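PDB 5XOM: glycosaminoglycan xylosylkinase from Hydra vulgaris, which probably transfers phosphate from a nucleoside triphosphate to the xylose of the glycosaminoglycan linkage region. Local coordinates for residues A[183-188]-A[198-203]; A[108-113]-A[204-209]. All blocks are in the same frame, centred on the assembly; numbering follows the deposited sequence.

Following the chain from its N terminus, strand 106-112 comes first and waits some ninety residues for its partner. Contact 1 is made in between: the hairpin of 183-188 and 198-203 closes a short loop of nine residues. The chain then runs straight on into strand 205-212, whose start pairs with 108-113 in contact 2 and closes the long loop. Contact 1 is therefore nested inside contact 2, with centres about 10 Å apart. M206 joins them, its CE lying 3.6 Å from CE1 of F186, and A199 CB packs 3.7 Å from P112 CG. Together they tie the small three-stranded sheet to the five-stranded antiparallel sheet.

Contact 1. Residues A[183-188]-A[198-203]; sequences NLCFYG and PACASN. With NAG (2-acetamido-2-deoxy-beta-D-glucopyranose), chain C.
C185 and C200 are joined by a disulfide, SG to SG 2.1 Å with chi3 99°, across a non-hydrogen-bonded antiparallel pair whose CA atoms stand 4.1 Å apart. Both side chains leave the hairpin on one face, and with each SG anti to its carbonyl carbon the two sulfurs meet.

Backbone bonds hold the neighbouring pairs. F186 and A199 exchange two, F186 N to A199 O at 3.0 Å and A199 N to F186 O at 2.9 Å, while A201 N reaches L184 O. Past the end of strand 199-200, N203 O accepts L184 N almost straight (2.9 Å).

One side chain adds a bond: N183 OD1 accepts N203 N at 2.9 Å, the donor tilted 32° from its carbonyl plane. Replacing N183 by alanine removes this acceptor, and the N203 N-H would probably lose its partner and the glycan-bearing end shift. N203 ND2 carries the N-linked NAG through its C1.

Apolar contact is slight, C185 CB meeting P198 CB at 3.9 Å. Strand 184-186 is the middle of a three-stranded sheet, 176-178 on its other edge; L184 and A201 touch L160 of helix 160-164, and F186, A199 and A201 pack on M206 of strand 205-212.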
loop_
_atom_site.group_PDB
_atom_site.type_symbol
_atom_site.label_atom_id
_atom_site.label_comp_id
_atom_site.label_asym_id
_atom_site.label_seq_id
_atom_site.Cartn_x
_atom_site.Cartn_y
_atom_site.Cartn_z
ATOM N N ASN A 183 -32.672 -21.297 21.229
ATOM C CA ASN A 183 -31.792 -20.413 20.474
ATOM C C ASN A 183 -32.584 -19.669 19.407
ATOM O O ASN A 183 -33.541 -20.195 18.834
ATOM C CB ASN A 183 -30.669 -21.202 19.802
ATOM C CG ASN A 183 -29.772 -21.914 20.789
ATOM O OD1 ASN A 183 -29.223 -21.301 21.705
ATOM N ND2 ASN A 183 -29.632 -23.223 20.619
ATOM N N LEU A 184 -32.166 -18.439 19.128
ATOM C CA LEU A 184 -32.802 -17.661 18.075
ATOM C C LEU A 184 -32.176 -18.035 16.742
ATOM O O LEU A 184 -30.945 -18.073 16.614
ATOM C CB LEU A 184 -32.660 -16.163 18.353
ATOM C CG LEU A 184 -33.211 -15.194 17.311
ATOM C CD1 LEU A 184 -34.701 -15.429 17.086
ATOM C CD2 LEU A 184 -32.969 -13.768 17.784
ATOM N N CYS A 185 -33.020 -18.327 15.754
ATOM C CA CYS A 185 -32.587 -18.817 14.451
ATOM C C CYS A 185 -33.343 -18.077 13.358
ATOM O O CYS A 185 -34.324 -17.378 13.621
ATOM C CB CYS A 185 -32.828 -20.324 14.303
ATOM S SG CYS A 185 -32.450 -21.356 15.747
ATOM N N PHE A 186 -32.884 -18.237 12.117
ATOM C CA PHE A 186 -33.695 -17.844 10.972
ATOM C C PHE A 186 -33.425 -18.810 9.825
ATOM O O PHE A 186 -32.357 -19.423 9.754
ATOM C CB PHE A 186 -33.461 -16.379 10.547
ATOM C CG PHE A 186 -32.145 -16.120 9.850
ATOM C CD1 PHE A 186 -30.998 -15.809 10.574
ATOM C CD2 PHE A 186 -32.075 -16.132 8.465
ATOM C CE1 PHE A 186 -29.794 -15.550 9.925
ATOM C CE2 PHE A 186 -30.879 -15.873 7.806
ATOM C CZ PHE A 186 -29.736 -15.582 8.539
ATOM N N TYR A 187 -34.421 -18.975 8.944
ATOM C CA TYR A 187 -34.315 -19.938 7.854
ATOM C C TYR A 187 -34.431 -19.355 6.447
ATOM O O TYR A 187 -34.272 -20.110 5.484
ATOM C CB TYR A 187 -35.354 -21.057 8.022
ATOM C CG TYR A 187 -36.800 -20.623 8.001
ATOM C CD1 TYR A 187 -37.481 -20.460 6.799
ATOM C CD2 TYR A 187 -37.502 -20.420 9.184
ATOM C CE1 TYR A 187 -38.811 -20.081 6.775
ATOM C CE2 TYR A 187 -38.831 -20.041 9.172
ATOM C CZ TYR A 187 -39.483 -19.873 7.965
ATOM O OH TYR A 187 -40.808 -19.493 7.948
ATOM N N GLY A 188 -34.702 -18.056 6.288
ATOM C CA GLY A 188 -34.660 -17.409 4.974
ATOM C C GLY A 188 -35.793 -17.815 4.036
ATOM O O GLY A 188 -36.738 -18.513 4.407
ATOM N N PRO A 198 -32.874 -24.374 9.718
ATOM C CA PRO A 198 -32.497 -23.007 10.071
ATOM C C PRO A 198 -31.010 -22.894 10.371
ATOM O O PRO A 198 -30.330 -23.875 10.682
ATOM C CB PRO A 198 -33.326 -22.745 11.335
ATOM C CG PRO A 198 -33.365 -24.094 12.003
ATOM C CD PRO A 198 -33.366 -25.123 10.893
ATOM N N ALA A 199 -30.518 -21.662 10.272
ATOM C CA ALA A 199 -29.240 -21.288 10.861
ATOM C C ALA A 199 -29.519 -20.754 12.258
ATOM O O ALA A 199 -30.344 -19.850 12.423
ATOM C CB ALA A 199 -28.530 -20.224 10.023
ATOM N N CYS A 200 -28.851 -21.320 13.256
ATOM C CA CYS A 200 -29.148 -21.027 14.649
ATOM C C CYS A 200 -27.953 -20.385 15.341
ATOM O O CYS A 200 -26.801 -20.764 15.099
ATOM C CB CYS A 200 -29.560 -22.292 15.386
ATOM S SG CYS A 200 -31.236 -22.822 14.972
ATOM N N ALA A 201 -28.244 -19.400 16.187
ATOM C CA ALA A 201 -27.263 -18.743 17.031
ATOM C C ALA A 201 -26.981 -19.571 18.285
ATOM O O ALA A 201 -27.603 -20.605 18.531
ATOM C CB ALA A 201 -27.754 -17.351 17.429
ATOM N N SER A 202 -26.002 -19.109 19.067
ATOM C CA SER A 202 -25.814 -19.530 20.462
ATOM C C SER A 202 -26.533 -18.504 21.337
ATOM O O SER A 202 -26.052 -17.379 21.501
ATOM C CB SER A 202 -24.333 -19.622 20.814
ATOM O OG SER A 202 -23.626 -20.347 19.825
ATOM N N ASN A 203 -27.707 -18.888 21.869
ATOM C CA ASN A 203 -28.705 -18.014 22.498
ATOM C C ASN A 203 -29.078 -16.977 21.431
ATOM O O ASN A 203 -29.916 -17.273 20.572
ATOM C CB ASN A 203 -28.310 -17.425 23.898
ATOM C CG ASN A 203 -29.508 -16.610 24.556
ATOM O OD1 ASN A 203 -30.428 -16.284 23.819
ATOM N ND2 ASN A 203 -29.516 -16.280 25.905
HETATM C C1 NAG C . -28.860 -16.528 27.181
HETATM C C2 NAG C . -29.627 -15.823 28.402
HETATM C C3 NAG C . -30.138 -16.821 29.455
HETATM C C4 NAG C . -30.793 -18.041 28.844
HETATM C C5 NAG C . -29.778 -18.716 27.958
HETATM C C6 NAG C . -30.329 -19.948 27.282
HETATM C C7 NAG C . -28.450 -13.628 28.617
HETATM C C8 NAG C . -27.624 -12.784 29.546
HETATM N N2 NAG C . -28.801 -14.831 29.083
HETATM O O3 NAG C . -31.064 -16.171 30.322
HETATM O O4 NAG C . -31.143 -18.950 29.883
HETATM O O5 NAG C . -29.428 -17.819 26.907
HETATM O O6 NAG C . -29.289 -20.852 26.936
HETATM O O7 NAG C . -28.751 -13.248 27.495
#

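Contact 2. Residues A[108-113]-A[204-209]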
loop_
_atom_site.group_PDB
_atom_site.type_symbol
_atom_site.label_atom_id
_atom_site.label_comp_id
_atom_site.label_asym_id
_atom_site.label_seq_id
_atom_site.Cartn_x
_atom_site.Cartn_y
_atom_site.Cartn_z
ATOM N N VAL A 108 -23.017 -5.832 2.584
ATOM C CA VAL A 108 -22.282 -7.087 2.683
ATOM C C VAL A 108 -23.259 -8.253 2.601
ATOM O O VAL A 108 -24.438 -8.131 2.949
ATOM C CB VAL A 108 -21.446 -7.194 3.984
ATOM C CG1 VAL A 108 -20.337 -6.148 4.001
ATOM C CG2 VAL A 108 -22.336 -7.082 5.226
ATOM N N VAL A 109 -22.764 -9.378 2.099
ATOM C CA VAL A 109 -23.432 -10.663 2.260
ATOM C C VAL A 109 -23.063 -11.224 3.627
ATOM O O VAL A 109 -21.902 -11.142 4.048
ATOM C CB VAL A 109 -23.022 -11.628 1.131
ATOM C CG1 VAL A 109 -23.623 -13.018 1.357
ATOM C CG2 VAL A 109 -23.412 -11.069 -0.231
ATOM N N PHE A 110 -24.041 -11.788 4.338
ATOM C CA PHE A 110 -23.799 -12.446 5.618
ATOM C C PHE A 110 -24.066 -13.939 5.493
ATOM O O PHE A 110 -25.193 -14.348 5.197
ATOM C CB PHE A 110 -24.659 -11.855 6.736
ATOM C CG PHE A 110 -24.496 -12.569 8.048
ATOM C CD1 PHE A 110 -23.308 -12.474 8.754
ATOM C CD2 PHE A 110 -25.521 -13.348 8.567
ATOM C CE1 PHE A 110 -23.144 -13.135 9.960
ATOM C CE2 PHE A 110 -25.366 -14.012 9.778
ATOM C CZ PHE A 110 -24.174 -13.904 10.472
ATOM N N LYS A 111 -23.024 -14.741 5.691
ATOM C CA LYS A 111 -23.124 -16.196 5.656
ATOM C C LYS A 111 -23.019 -16.761 7.063
ATOM O O LYS A 111 -21.936 -16.705 7.667
ATOM C CB LYS A 111 -22.034 -16.777 4.760
ATOM C CG LYS A 111 -22.125 -16.224 3.359
ATOM C CD LYS A 111 -21.715 -17.239 2.328
ATOM C CE LYS A 111 -21.959 -16.677 0.948
ATOM N NZ LYS A 111 -21.275 -17.478 -0.090
ATOM N N PRO A 112 -24.101 -17.286 7.627
ATOM C CA PRO A 112 -24.046 -17.805 8.997
ATOM C C PRO A 112 -23.295 -19.127 9.081
ATOM O O PRO A 112 -23.209 -19.889 8.117
ATOM C CB PRO A 112 -25.527 -17.980 9.372
ATOM C CG PRO A 112 -26.224 -18.137 8.072
ATOM C CD PRO A 112 -25.464 -17.322 7.066
ATOM N N LYS A 113 -22.747 -19.388 10.264
ATOM C CA LYS A 113 -22.207 -20.704 10.584
ATOM C C LYS A 113 -23.278 -21.784 10.478
ATOM O O LYS A 113 -24.402 -21.617 10.966
ATOM C CB LYS A 113 -21.617 -20.678 11.992
ATOM C CG LYS A 113 -21.225 -22.033 12.535
ATOM C CD LYS A 113 -20.750 -21.927 13.973
ATOM C CE LYS A 113 -20.978 -23.233 14.705
ATOM N NZ LYS A 113 -19.736 -23.935 15.057
ATOM N N VAL A 204 -28.481 -15.787 21.423
ATOM C CA VAL A 204 -28.767 -14.818 20.368
ATOM C C VAL A 204 -27.533 -14.399 19.583
ATOM O O VAL A 204 -27.643 -13.539 18.700
ATOM C CB VAL A 204 -29.494 -13.568 20.913
ATOM C CG1 VAL A 204 -30.790 -13.952 21.609
ATOM C CG2 VAL A 204 -28.598 -12.803 21.861
ATOM N N THR A 205 -26.367 -14.971 19.859
ATOM C CA THR A 205 -25.121 -14.558 19.210
ATOM C C THR A 205 -24.825 -15.505 18.053
ATOM O O THR A 205 -24.563 -16.694 18.268
ATOM C CB THR A 205 -23.969 -14.539 20.211
ATOM O OG1 THR A 205 -24.315 -13.653 21.289
ATOM C CG2 THR A 205 -22.674 -14.057 19.558
ATOM N N MET A 206 -24.860 -14.987 16.826
ATOM C CA MET A 206 -24.663 -15.825 15.651
ATOM C C MET A 206 -23.332 -15.504 14.986
ATOM O O MET A 206 -23.079 -14.358 14.590
ATOM C CB MET A 206 -25.821 -15.673 14.666
ATOM C CG MET A 206 -25.649 -16.474 13.386
ATOM S SD MET A 206 -26.931 -16.114 12.185
ATOM C CE MET A 206 -28.102 -17.378 12.559
ATOM N N GLU A 207 -22.494 -16.528 14.869
ATOM C CA GLU A 207 -21.224 -16.440 14.169
ATOM C C GLU A 207 -21.450 -16.534 12.665
ATOM O O GLU A 207 -22.274 -17.328 12.195
ATOM C CB GLU A 207 -20.308 -17.573 14.648
ATOM C CG GLU A 207 -18.945 -17.655 13.986
ATOM C CD GLU A 207 -18.166 -18.905 14.396
ATOM O OE1 GLU A 207 -17.406 -19.437 13.560
ATOM O OE2 GLU A 207 -18.325 -19.368 15.544
ATOM N N GLY A 208 -20.710 -15.731 11.908
ATOM C CA GLY A 208 -20.794 -15.817 10.465
ATOM C C GLY A 208 -19.686 -15.032 9.796
ATOM O O GLY A 208 -18.791 -14.498 10.453
ATOM N N ALA A 209 -19.763 -14.972 8.469
ATOM C CA ALA A 209 -18.803 -14.257 7.641
ATOM C C ALA A 209 -19.515 -13.155 6.871
ATOM O O ALA A 209 -20.634 -13.350 6.387
ATOM C CB ALA A 209 -18.098 -15.210 6.660
#
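K111 and A209 form a hydrogen-bonded antiparallel pair: K111 N donates to A209 O at 2.9 Å, in the carbonyl plane, and A209 N returns to K111 O. Two residues on, K113 N donates to E207 O (2.9 Å, 169° at the hydrogen). P112, between these donors, has no N-H and faces G208 in a non-hydrogen-bonded pair. A209 O also receives a CA-H...O contact from F110 CA (3.4 Å).

G208 has no CB, which would clash with F110 CE1, 3.6 Å from its CA, and with K111 O. F110 CG, anti to the backbone N (chi1 176°), carries the ring over to strand 205-209. M206 SD meets the ring at its edge, a Met-aromatic contact 3.6 Å from CE2, and touches P112 CB at 3.7 Å.

The charged ends find partners beyond the two segments: K111 NZ forms salt bridges with E135 and D130, and E207 OE1 is bound by H132 and R117. K113 CD lies 3.9 Å from E207 OE2 where the side chains cross, but K113 NZ, 4.8 Å from that oxygen, bonds weakly to Y115 O.

The K111-E135 pair on a five-stranded antiparallel sheet is consistent with the N-lobe lysine and helix glutamate of protein kinases. Strand 106-112 is its middle, 205-212 lying between it and 153-159; F110 stacks on F98 of strand 96-100, and A209 packs against helix 132-144.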